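Local coordinates for gentamicin resistance protein (Enterococcus gallinarum, PDB 3TDW) that phosphorylates aminoglycoside antibiotics at the 2'' position, with GTP preferred over ATP as phosphate donor, and so probably confers gentamicin resistance, at residues F31-I36 against R45-Q50; D54-E59 against P88-R93; F242-M247 against T257-V262. The protein carries 1 engineered substitution. All blocks are in the same frame, centred on the assembly; numbering follows the deposited sequence. Where two conformers were deposited one is given.

Contact 1 of 3, residues F31-I36 against R45-Q50; sequences FRNYAI and RFPKSQ. With GDP (guanosine-5'-diphosphate), chain B.
N33 lays its amide over a face of the R45 guanidinium, and the two hold different phosphates of GDP, N33 the beta and R45 the alpha. The two planes lie 25° apart. ND2 of N33 is 3.2 Å from R45 NH2. Both are donors, so no bond joins them. Each has an anionic oxygen instead. N33 ND2 donates a hydrogen bond to O3B of GDP at 3.0 Å. R45 grips O1A with two groups, NE at 2.7 Å and NH2 farther off. Its chain is extended, with CG anti to the backbone N (chi1 -179°), and this carries the guanidinium out to the alpha phosphate. NH1 of R45 forms a salt bridge with E59. N33 OD1 accepts a hydrogen bond from a water at 2.8 Å. On the beta phosphate, O1B takes the backbone N-H groups of both R32 and N33, the latter at 2.7 Å. A second water donates to F31 O, accepts from R32 NH1 and bonds to S49 OG, which also caps G52 N at the start of helix 50-66. Y34 and F46 form an antiparallel hydrogen-bonded pair, with Y34 N to F46 O at 2.9 Å and F46 N to Y34 O at 2.8 Å. K48 N bonds to R32 O just beyond the paired strands. The hairpin follows the nucleotide-binding loop, consistent with the N-terminal lobe of a kinase-like fold. R45 with E59 resembles the lysine-glutamate pair of protein kinases. R32 NE turns to E55, and K48 NZ to E29 on strand 24-29. Helix 5-15 packs on I36 and F46.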
loop_
_atom_site.group_PDB
_atom_site.type_symbol
_atom_site.label_atom_id
_atom_site.label_comp_id
_atom_site.label_asym_id
_atom_site.label_seq_id
_atom_site.Cartn_x
_atom_site.Cartn_y
_atom_site.Cartn_z
ATOM N N PHE A 31 2.714 -8.892 5.464
ATOM C CA PHE A 31 3.173 -10.020 4.655
ATOM C C PHE A 31 4.687 -10.027 4.443
ATOM O O PHE A 31 5.252 -11.064 4.113
ATOM C CB PHE A 31 2.486 -10.016 3.287
ATOM C CG PHE A 31 1.053 -10.471 3.318
ATOM C CD1 PHE A 31 0.043 -9.594 3.662
ATOM C CD2 PHE A 31 0.714 -11.768 2.967
ATOM C CE1 PHE A 31 -1.277 -10.006 3.684
ATOM C CE2 PHE A 31 -0.613 -12.185 2.981
ATOM C CZ PHE A 31 -1.602 -11.304 3.346
ATOM N N ARG A 32 5.339 -8.875 4.611
ATOM C CA ARG A 32 6.751 -8.742 4.227
ATOM C C ARG A 32 7.684 -8.572 5.411
ATOM O O ARG A 32 8.863 -8.919 5.310
ATOM C CB ARG A 32 6.951 -7.545 3.281
ATOM C CG ARG A 32 6.175 -7.653 1.965
ATOM C CD ARG A 32 6.841 -8.590 0.920
ATOM N NE ARG A 32 6.072 -8.471 -0.326
ATOM C CZ ARG A 32 5.059 -9.271 -0.662
ATOM N NH1 ARG A 32 4.740 -10.310 0.103
ATOM N NH2 ARG A 32 4.383 -9.052 -1.787
ATOM N N ASN A 33 7.161 -8.016 6.505
ATOM C CA ASN A 33 7.968 -7.630 7.669
ATOM C C ASN A 33 7.328 -7.919 9.014
ATOM O O ASN A 33 6.112 -7.816 9.172
ATOM C CB ASN A 33 8.271 -6.129 7.631
ATOM C CG ASN A 33 9.134 -5.748 6.463
ATOM O OD1 ASN A 33 10.335 -5.949 6.487
ATOM N ND2 ASN A 33 8.524 -5.177 5.430
ATOM N N TYR A 34 8.177 -8.236 9.982
ATOM C CA TYR A 34 7.796 -8.302 11.385
ATOM C C TYR A 34 8.399 -7.096 12.101
ATOM O O TYR A 34 9.604 -6.836 11.981
ATOM C CB TYR A 34 8.308 -9.604 12.004
ATOM C CG TYR A 34 7.676 -9.927 13.336
ATOM C CD1 TYR A 34 6.443 -10.572 13.407
ATOM C CD2 TYR A 34 8.310 -9.583 14.528
ATOM C CE1 TYR A 34 5.858 -10.864 14.634
ATOM C CE2 TYR A 34 7.735 -9.871 15.754
ATOM C CZ TYR A 34 6.513 -10.509 15.804
ATOM O OH TYR A 34 5.952 -10.793 17.030
ATOM N N ALA A 35 7.582 -6.366 12.857
ATOM C CA ALA A 35 8.078 -5.178 13.555
ATOM C C ALA A 35 7.968 -5.290 15.072
ATOM O O ALA A 35 6.932 -5.683 15.600
ATOM C CB ALA A 35 7.352 -3.918 13.062
ATOM N N ILE A 36 9.049 -4.962 15.772
ATOM C CA ILE A 36 9.002 -4.889 17.225
ATOM C C ILE A 36 9.308 -3.474 17.686
ATOM O O ILE A 36 9.837 -2.663 16.924
ATOM C CB ILE A 36 10.009 -5.858 17.864
ATOM C CG1 ILE A 36 11.432 -5.464 17.448
ATOM C CG2 ILE A 36 9.668 -7.280 17.474
ATOM C CD1 ILE A 36 12.522 -6.286 18.117
ATOM N N ARG A 45 12.519 -3.509 12.299
ATOM C CA ARG A 45 11.653 -4.116 11.320
ATOM C C ARG A 45 12.450 -5.138 10.522
ATOM O O ARG A 45 13.456 -4.802 9.883
ATOM C CB ARG A 45 11.089 -3.010 10.429
ATOM C CG ARG A 45 10.128 -3.416 9.348
ATOM C CD ARG A 45 9.683 -2.122 8.690
ATOM N NE ARG A 45 8.786 -2.217 7.537
ATOM C CZ ARG A 45 9.163 -1.997 6.282
ATOM N NH1 ARG A 45 10.441 -1.756 6.007
ATOM N NH2 ARG A 45 8.267 -2.020 5.294
ATOM N N PHE A 46 11.999 -6.388 10.585
ATOM C CA PHE A 46 12.739 -7.521 10.035
ATOM C C PHE A 46 11.982 -8.191 8.884
ATOM O O PHE A 46 10.894 -8.722 9.084
ATOM C CB PHE A 46 12.970 -8.555 11.142
ATOM C CG PHE A 46 13.794 -8.034 12.291
ATOM C CD1 PHE A 46 15.179 -8.194 12.301
ATOM C CD2 PHE A 46 13.189 -7.373 13.354
ATOM C CE1 PHE A 46 15.940 -7.709 13.346
ATOM C CE2 PHE A 46 13.949 -6.880 14.413
ATOM C CZ PHE A 46 15.329 -7.045 14.400
ATOM N N PRO A 47 12.567 -8.187 7.679
ATOM C CA PRO A 47 11.939 -8.896 6.554
ATOM C C PRO A 47 11.661 -10.375 6.846
ATOM O O PRO A 47 12.470 -11.048 7.514
ATOM C CB PRO A 47 12.973 -8.761 5.437
ATOM C CG PRO A 47 13.669 -7.467 5.742
ATOM C CD PRO A 47 13.737 -7.396 7.260
ATOM N N LYS A 48 10.531 -10.863 6.325
ATOM C CA LYS A 48 10.077 -12.246 6.512
ATOM C C LYS A 48 10.393 -13.131 5.316
ATOM O O LYS A 48 10.185 -14.348 5.372
ATOM C CB LYS A 48 8.565 -12.284 6.754
ATOM C CG LYS A 48 8.123 -11.518 8.002
ATOM C CD LYS A 48 6.629 -11.242 8.006
ATOM C CE LYS A 48 5.822 -12.457 8.416
ATOM N NZ LYS A 48 4.386 -12.083 8.601
ATOM N N SER A 49 10.878 -12.526 4.237
ATOM C CA SER A 49 11.067 -13.232 2.969
ATOM C C SER A 49 12.094 -12.513 2.117
ATOM O O SER A 49 12.447 -11.359 2.398
ATOM C CB SER A 49 9.749 -13.288 2.195
ATOM O OG SER A 49 9.356 -11.976 1.788
ATOM N N GLN A 50 12.575 -13.178 1.071
ATOM C CA GLN A 50 13.506 -12.509 0.187
ATOM C C GLN A 50 12.812 -11.297 -0.439
ATOM O O GLN A 50 13.420 -10.233 -0.593
ATOM C CB GLN A 50 14.057 -13.440 -0.893
ATOM C CG GLN A 50 15.185 -12.802 -1.702
ATOM C CD GLN A 50 16.361 -12.382 -0.840
ATOM O OE1 GLN A 50 16.789 -13.125 0.047
ATOM N NE2 GLN A 50 16.885 -11.181 -1.085
HETATM P PB GDP B . 4.755 -5.005 5.912
HETATM O O1B GDP B . 4.925 -6.486 6.125
HETATM O O2B GDP B . 3.302 -4.747 5.641
HETATM O O3B GDP B . 5.635 -4.514 4.825
HETATM O O3A GDP B . 5.205 -4.289 7.300
HETATM P PA GDP B . 4.993 -2.753 7.737
HETATM O O1A GDP B . 6.090 -1.814 7.329
HETATM O O2A GDP B . 3.631 -2.269 7.299
HETATM O "O5'" GDP B . 4.990 -2.883 9.339
HETATM C "C5'" GDP B . 4.154 -3.873 9.931
HETATM C "C4'" GDP B . 3.263 -3.231 10.986
HETATM O "O4'" GDP B . 4.049 -2.737 12.071
HETATM C "C3'" GDP B . 2.497 -2.020 10.481
HETATM O "O3'" GDP B . 1.323 -2.424 9.772
HETATM C "C2'" GDP B . 2.175 -1.310 11.776
HETATM O "O2'" GDP B . 1.064 -1.988 12.368
HETATM C "C1'" GDP B . 3.418 -1.581 12.617
HETATM N N9 GDP B . 4.339 -0.433 12.484
HETATM C C8 GDP B . 5.431 -0.346 11.697
HETATM N N7 GDP B . 6.037 0.861 11.832
HETATM C C5 GDP B . 5.296 1.567 12.716
HETATM C C6 GDP B . 5.383 2.898 13.343
HETATM O O6 GDP B . 6.296 3.689 13.036
HETATM N N1 GDP B . 4.426 3.246 14.219
HETATM C C2 GDP B . 3.439 2.396 14.564
HETATM N N2 GDP B . 2.515 2.799 15.472
HETATM N N3 GDP B . 3.311 1.153 14.054
HETATM C C4 GDP B . 4.198 0.700 13.142
HETATM O O HOH W 1 6.640 -11.869 1.956
HETATM O O HOH W 2 12.327 -4.056 7.231
#

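Contact 2 of 3, residues D54-E59 against P88-R93; sequences DELNKE and PFVGYR. With MG (magnesium ion), chain E; GDP (guanosine-5'-diphosphate), chain B.
L56 bridges from helix 50-66 to V90 and P88 of strand 88-93. L56 CD1 lies 3.9 Å from V90 CG2, the two side chains reaching toward each other tip to tip. With CG of L56 anti to the backbone N (chi1 178°), the leucine reaches from the helix to the strand. Its other methyl, CD2, rests on the strand backbone, 3.6 Å from P88 O, and also touches the P88 ring at CG, 3.9 Å away. N57 adds a further van der Waals contact. Its side chain crosses that of P88 at about a right angle, and ND2 comes within 3.4 Å of P88 CG. No hydrogen bond links the two segments. The polar groups bond elsewhere. Y92 OH donates to N7 of GDP at 2.7 Å, and GDP O6 lies at the edge of the tyrosine ring. On the helix, E55 OE2 binds a magnesium ion at 2.2 Å, along with Q51 and three waters, and also accepts from R32 NE. K58 NZ bonds to the backbone O of G220 and A222. The arrangement is consistent with helix C packing on the five-stranded sheet, as in protein kinases. Its chemistry implies a division of labour. Apolar side chains join helix to sheet without directional bonds, while E55 serves the metal and R32, and Y92 the guanine base.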
loop_
_atom_site.group_PDB
_atom_site.type_symbol
_atom_site.label_atom_id
_atom_site.label_comp_id
_atom_site.label_asym_id
_atom_site.label_seq_id
_atom_site.Cartn_x
_atom_site.Cartn_y
_atom_site.Cartn_z
ATOM N N ASP A 54 14.153 -7.452 -0.519
ATOM C CA ASP A 54 14.341 -6.686 -1.745
ATOM C C ASP A 54 13.555 -5.364 -1.657
ATOM O O ASP A 54 14.065 -4.302 -2.017
ATOM C CB ASP A 54 13.894 -7.486 -2.980
ATOM C CG ASP A 54 14.769 -8.718 -3.247
ATOM O OD1 ASP A 54 15.903 -8.777 -2.732
ATOM O OD2 ASP A 54 14.321 -9.622 -3.994
ATOM N N GLU A 55 12.328 -5.430 -1.157
ATOM C CA GLU A 55 11.544 -4.205 -0.957
ATOM C C GLU A 55 12.249 -3.277 0.054
ATOM O O GLU A 55 12.313 -2.075 -0.142
ATOM C CB GLU A 55 10.107 -4.528 -0.529
ATOM C CG GLU A 55 9.336 -5.302 -1.613
ATOM C CD GLU A 55 7.902 -5.684 -1.232
ATOM O OE1 GLU A 55 7.360 -5.206 -0.205
ATOM O OE2 GLU A 55 7.294 -6.472 -1.983
ATOM N N LEU A 56 12.791 -3.837 1.126
ATOM C CA LEU A 56 13.523 -3.008 2.092
ATOM C C LEU A 56 14.764 -2.333 1.479
ATOM O O LEU A 56 15.079 -1.176 1.794
ATOM C CB LEU A 56 13.908 -3.839 3.322
ATOM C CG LEU A 56 14.723 -3.110 4.386
ATOM C CD1 LEU A 56 13.965 -1.892 4.929
ATOM C CD2 LEU A 56 15.088 -4.067 5.523
ATOM N N ASN A 57 15.499 -3.044 0.620
ATOM C CA ASN A 57 16.682 -2.433 0.013
ATOM C C ASN A 57 16.292 -1.208 -0.813
ATOM O O ASN A 57 17.001 -0.205 -0.827
ATOM C CB ASN A 57 17.479 -3.440 -0.826
ATOM C CG ASN A 57 18.489 -4.235 0.011
ATOM O OD1 ASN A 57 18.592 -5.453 -0.130
ATOM N ND2 ASN A 57 19.236 -3.546 0.878
ATOM N N LYS A 58 15.135 -1.287 -1.473
ATOM C CA LYS A 58 14.570 -0.147 -2.191
ATOM C C LYS A 58 14.227 0.983 -1.213
ATOM O O LYS A 58 14.568 2.139 -1.448
ATOM C CB LYS A 58 13.313 -0.584 -2.963
ATOM C CG LYS A 58 12.598 0.528 -3.751
ATOM C CD LYS A 58 11.342 1.012 -3.042
ATOM C CE LYS A 58 10.391 -0.122 -2.641
ATOM N NZ LYS A 58 9.613 -0.753 -3.740
ATOM N N GLU A 59 13.566 0.653 -0.105
ATOM C CA GLU A 59 13.200 1.693 0.864
ATOM C C GLU A 59 14.418 2.375 1.469
ATOM O O GLU A 59 14.393 3.575 1.739
ATOM C CB GLU A 59 12.311 1.149 1.986
ATOM C CG GLU A 59 10.965 0.581 1.534
ATOM C CD GLU A 59 10.161 0.041 2.705
ATOM O OE1 GLU A 59 10.298 -1.161 3.035
ATOM O OE2 GLU A 59 9.412 0.831 3.310
ATOM N N PRO A 88 19.288 -7.073 4.803
ATOM C CA PRO A 88 19.243 -6.068 5.871
ATOM C C PRO A 88 18.027 -6.171 6.800
ATOM O O PRO A 88 17.060 -6.863 6.498
ATOM C CB PRO A 88 19.189 -4.751 5.090
ATOM C CG PRO A 88 18.476 -5.106 3.842
ATOM C CD PRO A 88 18.922 -6.509 3.492
ATOM N N PHE A 89 18.120 -5.500 7.946
ATOM C CA PHE A 89 16.967 -5.136 8.761
ATOM C C PHE A 89 17.216 -3.708 9.225
ATOM O O PHE A 89 18.350 -3.233 9.181
ATOM C CB PHE A 89 16.717 -6.086 9.943
ATOM C CG PHE A 89 17.802 -6.092 10.996
ATOM C CD1 PHE A 89 18.809 -7.044 10.958
ATOM C CD2 PHE A 89 17.781 -5.192 12.046
ATOM C CE1 PHE A 89 19.798 -7.082 11.929
ATOM C CE2 PHE A 89 18.762 -5.218 13.029
ATOM C CZ PHE A 89 19.790 -6.167 12.965
ATOM N N VAL A 90 16.171 -3.007 9.659
ATOM C CA VAL A 90 16.366 -1.596 10.015
ATOM C C VAL A 90 15.729 -1.218 11.337
ATOM O O VAL A 90 14.802 -1.881 11.790
ATOM C CB VAL A 90 15.789 -0.661 8.925
ATOM C CG1 VAL A 90 16.598 -0.814 7.627
ATOM C CG2 VAL A 90 14.312 -0.972 8.690
ATOM N N GLY A 91 16.245 -0.149 11.950
ATOM C CA GLY A 91 15.611 0.472 13.099
ATOM C C GLY A 91 15.300 1.937 12.828
ATOM O O GLY A 91 16.114 2.662 12.265
ATOM N N TYR A 92 14.113 2.374 13.223
ATOM C CA TYR A 92 13.763 3.795 13.095
ATOM C C TYR A 92 12.956 4.305 14.272
ATOM O O TYR A 92 12.293 3.513 14.951
ATOM C CB TYR A 92 13.013 4.075 11.790
ATOM C CG TYR A 92 11.772 3.224 11.484
ATOM C CD1 TYR A 92 11.885 2.036 10.782
ATOM C CD2 TYR A 92 10.490 3.660 11.825
ATOM C CE1 TYR A 92 10.758 1.276 10.449
ATOM C CE2 TYR A 92 9.360 2.897 11.507
ATOM C CZ TYR A 92 9.501 1.707 10.815
ATOM O OH TYR A 92 8.384 0.947 10.458
ATOM N N ARG A 93 13.024 5.613 14.534
ATOM C CA ARG A 93 12.197 6.180 15.590
ATOM C C ARG A 93 10.747 5.985 15.185
ATOM O O ARG A 93 10.370 6.281 14.049
ATOM C CB ARG A 93 12.516 7.661 15.814
ATOM C CG ARG A 93 11.694 8.323 16.918
ATOM C CD ARG A 93 12.339 8.181 18.299
ATOM N NE ARG A 93 13.577 8.950 18.412
ATOM C CZ ARG A 93 14.356 8.964 19.491
ATOM N NH1 ARG A 93 14.025 8.257 20.561
ATOM N NH2 ARG A 93 15.468 9.689 19.502
HETATM MG MG MG E . 6.897 -6.849 -4.104
HETATM P PB GDP B . 4.755 -5.005 5.912
HETATM O O1B GDP B . 4.925 -6.486 6.125
HETATM O O2B GDP B . 3.302 -4.747 5.641
HETATM O O3B GDP B . 5.635 -4.514 4.825
HETATM O O3A GDP B . 5.205 -4.289 7.300
HETATM P PA GDP B . 4.993 -2.753 7.737
HETATM O O1A GDP B . 6.090 -1.814 7.329
HETATM O O2A GDP B . 3.631 -2.269 7.299
HETATM O "O5'" GDP B . 4.990 -2.883 9.339
HETATM C "C5'" GDP B . 4.154 -3.873 9.931
HETATM C "C4'" GDP B . 3.263 -3.231 10.986
HETATM O "O4'" GDP B . 4.049 -2.737 12.071
HETATM C "C3'" GDP B . 2.497 -2.020 10.481
HETATM O "O3'" GDP B . 1.323 -2.424 9.772
HETATM C "C2'" GDP B . 2.175 -1.310 11.776
HETATM O "O2'" GDP B . 1.064 -1.988 12.368
HETATM C "C1'" GDP B . 3.418 -1.581 12.617
HETATM N N9 GDP B . 4.339 -0.433 12.484
HETATM C C8 GDP B . 5.431 -0.346 11.697
HETATM N N7 GDP B . 6.037 0.861 11.832
HETATM C C5 GDP B . 5.296 1.567 12.716
HETATM C C6 GDP B . 5.383 2.898 13.343
HETATM O O6 GDP B . 6.296 3.689 13.036
HETATM N N1 GDP B . 4.426 3.246 14.219
HETATM C C2 GDP B . 3.439 2.396 14.564
HETATM N N2 GDP B . 2.515 2.799 15.472
HETATM N N3 GDP B . 3.311 1.153 14.054
HETATM C C4 GDP B . 4.198 0.700 13.142
HETATM O O HOH W 3 6.904 -4.721 -4.489
HETATM O O HOH W 4 4.761 -6.691 -3.446
HETATM O O HOH W 5 6.180 -7.340 -6.143
#

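Contact 3 of 3, residues F242-M247 against T257-V262; sequences FTRQVM and THIRKV. With MG (magnesium ion), chain F.
I259 projects from helix 255-279 into the side chains of helix 240-249. Its CB points toward that helix. CG1 comes next, set anti to the carbonyl carbon (chi1 -73°). It lies 3.8 Å from CG of R244, whose chain crosses the isoleucine at about a right angle, and 4.0 Å from SD of M247. CD1, the tip, meets T243 CG2 at 3.6 Å and both SD and CE of M247 at 3.8 Å. The contact belongs to a helix-loop-helix in the helical C-terminal lobe of this kinase-like fold. The two helix segments run at 124° to each other, with axes 10.9 Å apart at closest approach. M247, one turn beyond T243, runs out extended beyond CG. Its CE also reaches V262 CG2 at 3.9 Å, the two side chains sliding past each other in opposite directions. CE touches H258 at CB as well. No hydrogen bond crosses between the segments. T243 OG1 bonds instead to G239 O, just before helix 240-249. The H258 ring is turned to other work: ND1 bonds to D254 O, and NE2 holds a magnesium ion at 2.2 Å together with three waters.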
loop_
_atom_site.group_PDB
_atom_site.type_symbol
_atom_site.label_atom_id
_atom_site.label_comp_id
_atom_site.label_asym_id
_atom_site.label_seq_id
_atom_site.Cartn_x
_atom_site.Cartn_y
_atom_site.Cartn_z
ATOM N N PHE A 242 -15.028 9.638 0.138
ATOM C CA PHE A 242 -13.723 10.101 0.596
ATOM C C PHE A 242 -12.746 10.210 -0.572
ATOM O O PHE A 242 -12.011 11.196 -0.700
ATOM C CB PHE A 242 -13.147 9.157 1.655
ATOM C CG PHE A 242 -11.842 9.626 2.218
ATOM C CD1 PHE A 242 -10.643 9.057 1.808
ATOM C CD2 PHE A 242 -11.811 10.666 3.138
ATOM C CE1 PHE A 242 -9.432 9.510 2.329
ATOM C CE2 PHE A 242 -10.611 11.119 3.656
ATOM C CZ PHE A 242 -9.422 10.542 3.252
ATOM N N THR A 243 -12.754 9.185 -1.420
ATOM C CA THR A 243 -11.861 9.145 -2.569
ATOM C C THR A 243 -12.134 10.317 -3.501
ATOM O O THR A 243 -11.209 10.992 -3.961
ATOM C CB THR A 243 -11.963 7.803 -3.318
ATOM O OG1 THR A 243 -11.591 6.736 -2.427
ATOM C CG2 THR A 243 -11.016 7.800 -4.501
ATOM N N ARG A 244 -13.415 10.591 -3.750
ATOM C CA ARG A 244 -13.767 11.757 -4.537
ATOM C C ARG A 244 -13.264 13.061 -3.912
ATOM O O ARG A 244 -12.790 13.951 -4.615
ATOM C CB ARG A 244 -15.277 11.807 -4.742
ATOM C CG ARG A 244 -15.781 10.734 -5.680
ATOM C CD ARG A 244 -17.295 10.796 -5.757
ATOM N NE ARG A 244 -17.763 12.083 -6.264
ATOM C CZ ARG A 244 -18.137 12.295 -7.522
ATOM N NH1 ARG A 244 -18.096 11.298 -8.394
ATOM N NH2 ARG A 244 -18.560 13.497 -7.906
ATOM N N GLN A 245 -13.339 13.159 -2.588
ATOM C CA GLN A 245 -12.834 14.337 -1.890
ATOM C C GLN A 245 -11.321 14.519 -2.059
ATOM O O GLN A 245 -10.851 15.623 -2.321
ATOM C CB GLN A 245 -13.252 14.301 -0.416
ATOM C CG GLN A 245 -14.744 14.614 -0.260
ATOM C CD GLN A 245 -15.405 13.899 0.898
ATOM O OE1 GLN A 245 -14.751 13.204 1.665
ATOM N NE2 GLN A 245 -16.720 14.069 1.029
ATOM N N VAL A 246 -10.561 13.436 -1.932
ATOM C CA VAL A 246 -9.120 13.520 -2.193
ATOM C C VAL A 246 -8.856 13.923 -3.644
ATOM O O VAL A 246 -8.050 14.799 -3.904
ATOM C CB VAL A 246 -8.375 12.190 -1.865
ATOM C CG1 VAL A 246 -6.887 12.335 -2.125
ATOM C CG2 VAL A 246 -8.581 11.787 -0.420
ATOM N N MET A 247 -9.543 13.291 -4.597
ATOM C CA MET A 247 -9.383 13.665 -6.008
ATOM C C MET A 247 -9.665 15.141 -6.268
ATOM O O MET A 247 -8.927 15.801 -7.000
ATOM C CB MET A 247 -10.304 12.828 -6.895
ATOM C CG MET A 247 -9.902 11.391 -6.972
ATOM S SD MET A 247 -10.986 10.467 -8.074
ATOM C CE MET A 247 -10.016 8.941 -8.177
ATOM N N THR A 257 -15.031 9.511 -14.261
ATOM C CA THR A 257 -14.177 8.661 -15.073
ATOM C C THR A 257 -13.052 8.050 -14.236
ATOM O O THR A 257 -12.753 6.865 -14.342
ATOM C CB THR A 257 -13.559 9.454 -16.239
ATOM O OG1 THR A 257 -14.607 9.921 -17.116
ATOM C CG2 THR A 257 -12.592 8.578 -17.007
ATOM N N HIS A 258 -12.422 8.872 -13.406
ATOM C CA HIS A 258 -11.307 8.388 -12.599
ATOM C C HIS A 258 -11.756 7.430 -11.487
ATOM O O HIS A 258 -11.042 6.498 -11.149
ATOM C CB HIS A 258 -10.475 9.572 -12.075
ATOM C CG HIS A 258 -9.601 10.178 -13.130
ATOM N ND1 HIS A 258 -10.066 11.107 -14.038
ATOM C CD2 HIS A 258 -8.306 9.950 -13.455
ATOM C CE1 HIS A 258 -9.089 11.440 -14.864
ATOM N NE2 HIS A 258 -8.011 10.752 -14.531
ATOM N N ILE A 259 -12.944 7.639 -10.932
ATOM C CA ILE A 259 -13.473 6.666 -9.981
ATOM C C ILE A 259 -13.750 5.327 -10.688
ATOM O O ILE A 259 -13.430 4.255 -10.154
ATOM C CB ILE A 259 -14.749 7.191 -9.254
ATOM C CG1 ILE A 259 -14.385 8.276 -8.229
ATOM C CG2 ILE A 259 -15.454 6.070 -8.539
ATOM C CD1 ILE A 259 -13.461 7.787 -7.087
ATOM N N ARG A 260 -14.325 5.379 -11.894
ATOM C CA ARG A 260 -14.531 4.145 -12.672
ATOM C C ARG A 260 -13.221 3.401 -12.892
ATOM O O ARG A 260 -13.157 2.181 -12.757
ATOM C CB ARG A 260 -15.176 4.447 -14.029
ATOM C CG ARG A 260 -16.670 4.647 -13.948
ATOM C CD ARG A 260 -17.315 4.485 -15.336
ATOM N NE ARG A 260 -16.880 5.548 -16.237
ATOM C CZ ARG A 260 -17.447 6.751 -16.288
ATOM N NH1 ARG A 260 -18.475 7.031 -15.497
ATOM N NH2 ARG A 260 -16.985 7.675 -17.121
ATOM N N LYS A 261 -12.173 4.150 -13.214
ATOM C CA LYS A 261 -10.852 3.572 -13.442
ATOM C C LYS A 261 -10.288 2.930 -12.174
ATOM O O LYS A 261 -9.848 1.789 -12.202
ATOM C CB LYS A 261 -9.903 4.645 -13.967
ATOM C CG LYS A 261 -8.517 4.151 -14.312
ATOM C CD LYS A 261 -7.647 5.370 -14.618
ATOM C CE LYS A 261 -6.231 4.966 -14.953
ATOM N NZ LYS A 261 -5.420 6.172 -15.222
ATOM N N VAL A 262 -10.316 3.654 -11.056
ATOM C CA VAL A 262 -9.771 3.107 -9.803
ATOM C C VAL A 262 -10.550 1.859 -9.378
ATOM O O VAL A 262 -9.986 0.906 -8.845
ATOM C CB VAL A 262 -9.770 4.185 -8.687
ATOM C CG1 VAL A 262 -9.281 3.630 -7.357
ATOM C CG2 VAL A 262 -8.911 5.355 -9.120
HETATM MG MG MG F . -6.131 11.509 -15.385
HETATM O O HOH W 6 -5.939 9.270 -15.511
HETATM O O HOH W 7 -6.098 13.283 -14.466
HETATM O O HOH W 8 -7.255 11.913 -17.112
#

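Contacts 1 and 2 adjoin, with centres 9 Å apart, and both touch GDP. Strands 42-47 and 88-93 are neighbours in one sheet, where R45 N probably bonds to V90 O at 2.8 Å. F46 CE1 also packs 3.4 Å from F89 CD2. A salt bridge of 2.9 Å between R32 NE and E55 OE2 ties the phosphate-binding loop of contact 1 to the metal-bound helix of contact 2. Together they address the nucleotide from phosphates to base. Contact 3 stands apart, about 32 Å from either centre and across the chain's centre. Its magnesium ion is bound away from the GDP pocket.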